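Local structure of 2-C-methyl-D-erythritol 2,4-cyclodiphosphate synthase (3RE3) at residues 47-52 against 154-159. The protein probably catalyses the ring closure that yields 2-C-methyl-D-erythritol 2,4-cyclodiphosphate, a step of non-mevalonate isoprenoid biosynthesis. Numbering follows the deposited sequence.
With POP (pyrophosphate 2-), chain E.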
# COMPACT_ATOMS: atom_id res chain seq x y z
N ILE A 47 9.66 3.39 11.66
CA ILE A 47 9.26 2.74 12.88
C ILE A 47 7.79 3.06 13.15
O ILE A 47 7.05 2.26 13.73
CB ILE A 47 10.15 3.13 14.06
CG1 ILE A 47 11.54 2.53 13.86
CG2 ILE A 47 9.54 2.69 15.38
CD1 ILE A 47 12.41 2.56 15.10
N HIS A 48 7.36 4.23 12.71
CA HIS A 48 5.97 4.62 12.87
C HIS A 48 5.04 3.72 12.04
O HIS A 48 4.12 3.11 12.59
CB HIS A 48 5.79 6.09 12.50
CG HIS A 48 4.46 6.65 12.88
ND1 HIS A 48 4.31 7.81 13.60
CD2 HIS A 48 3.20 6.21 12.62
CE1 HIS A 48 3.03 8.06 13.78
NE2 HIS A 48 2.33 7.10 13.20
N ALA A 49 5.29 3.63 10.74
CA ALA A 49 4.46 2.78 9.90
C ALA A 49 4.52 1.32 10.41
O ALA A 49 3.54 0.58 10.37
CB ALA A 49 4.90 2.87 8.46
N LEU A 50 5.70 0.93 10.91
CA LEU A 50 5.92 -0.42 11.40
C LEU A 50 5.07 -0.73 12.63
O LEU A 50 4.42 -1.76 12.68
CB LEU A 50 7.39 -0.63 11.72
CG LEU A 50 7.76 -1.96 12.35
CD1 LEU A 50 7.37 -3.08 11.43
CD2 LEU A 50 9.25 -2.00 12.62
N CYS A 51 5.07 0.16 13.61
CA CYS A 51 4.21 0.04 14.78
C CYS A 51 2.74 -0.03 14.37
O CYS A 51 2.00 -0.87 14.86
CB CYS A 51 4.41 1.20 15.73
SG CYS A 51 6.02 1.22 16.53
N ASP A 52 2.35 0.86 13.47
CA ASP A 52 1.00 0.85 12.93
C ASP A 52 0.63 -0.50 12.31
O ASP A 52 -0.48 -0.97 12.49
CB ASP A 52 0.84 1.96 11.88
CG ASP A 52 0.56 3.32 12.50
OD1 ASP A 52 0.22 3.37 13.71
OD2 ASP A 52 0.67 4.34 11.78
N THR A 154 6.53 5.86 4.02
CA THR A 154 6.88 4.44 4.10
C THR A 154 5.62 3.62 4.18
O THR A 154 4.65 4.02 4.83
CB THR A 154 7.80 4.09 5.29
OG1 THR A 154 7.33 4.74 6.47
CG2 THR A 154 9.20 4.54 5.03
N HIS A 155 5.64 2.50 3.47
CA HIS A 155 4.65 1.44 3.59
C HIS A 155 5.28 0.24 4.30
O HIS A 155 6.37 -0.21 3.96
CB HIS A 155 4.19 0.99 2.21
CG HIS A 155 3.18 1.89 1.58
ND1 HIS A 155 1.83 1.71 1.76
CD2 HIS A 155 3.31 2.94 0.74
CE1 HIS A 155 1.17 2.62 1.06
NE2 HIS A 155 2.05 3.38 0.44
N VAL A 156 4.58 -0.27 5.30
CA VAL A 156 4.99 -1.51 5.93
C VAL A 156 3.84 -2.51 5.87
O VAL A 156 2.68 -2.15 6.07
CB VAL A 156 5.40 -1.32 7.41
CG1 VAL A 156 5.84 -2.66 8.01
CG2 VAL A 156 6.50 -0.30 7.53
N VAL A 157 4.18 -3.75 5.56
CA VAL A 157 3.28 -4.88 5.78
C VAL A 157 3.96 -5.88 6.71
O VAL A 157 5.16 -6.17 6.58
CB VAL A 157 2.89 -5.57 4.46
CG1 VAL A 157 1.89 -4.74 3.69
CG2 VAL A 157 4.13 -5.89 3.63
N CYS A 158 3.21 -6.40 7.66
CA CYS A 158 3.71 -7.46 8.52
C CYS A 158 2.77 -8.63 8.46
O CYS A 158 1.58 -8.46 8.20
CB CYS A 158 3.85 -7.00 9.97
SG CYS A 158 2.33 -6.41 10.65
N LEU A 159 3.32 -9.83 8.67
CA LEU A 159 2.52 -11.05 8.84
C LEU A 159 2.80 -11.63 10.21
O LEU A 159 3.94 -11.90 10.55
CB LEU A 159 2.88 -12.07 7.77
CG LEU A 159 1.94 -13.26 7.58
CD1 LEU A 159 0.50 -12.82 7.44
CD2 LEU A 159 2.37 -14.05 6.36
P1 POP E . 3.14 11.27 10.82
O1 POP E . 2.36 10.16 11.48
O2 POP E . 2.50 11.59 9.49
O3 POP E . 3.11 12.50 11.70
O POP E . 4.67 10.80 10.59
P2 POP E . 5.90 11.20 11.57
O4 POP E . 7.04 10.24 11.29
O5 POP E . 6.36 12.62 11.31
O6 POP E . 5.50 11.05 13.02
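Val156 meets Ala49 and Leu50 where helix 45-57 lies on the four-stranded sheet of this alpha/beta subunit of the YgbB family. The axes of the two short segments approach to 7.4 Å and run at 34° to each other. Val156 points toward the helix. Its CB sits 4.0 Å from Ala49 O, a contact with the helix backbone. There its two methyls part. CG1 lies anti to the backbone N (chi1 -179°) and reaches Leu50, with CD1 of Leu50 3.8 Å from CG1 of Val156. CG2 turns the other way, beside its own backbone N, and touches Ala49 CB at 3.7 Å. The same methyl also packs against Leu50 N. Leu50 comes in at an angle to Val156, and of the two leucine methyls CD1 is the one that reaches the valine. Ala49 directs its single methyl at the strand, touching Val156 CG2 and Thr154 OG1, the latter 3.7 Å from Ala49 CB. Ile100 of the next strand touches both Val156 and Leu50. Leu83 of helix 79-92 packs on Leu50 as well, so this apolar layer extends to strand 96-105 and helix 79-92.

Two histidines flank the contact without joining it. His48 turns its ring toward the pyrophosphate, whose O1 lies over one ring face, 3.2 Å from His48 CE1. Asp52 OD2 lies at the edge of that ring, in its plane. On the opposite face of the strand His155 points away from the helix and meets His155 of both other subunits edge-to-face. Strand 151-161 thus divides a helix-covered core from the trimer centre. No hydrogen bond links the two segments. All four touching residues are buried, and the segments meet mainly through apolar side chains, with the Thr154 hydroxyl beside them, while the two histidines instead face the pyrophosphate and the other subunits.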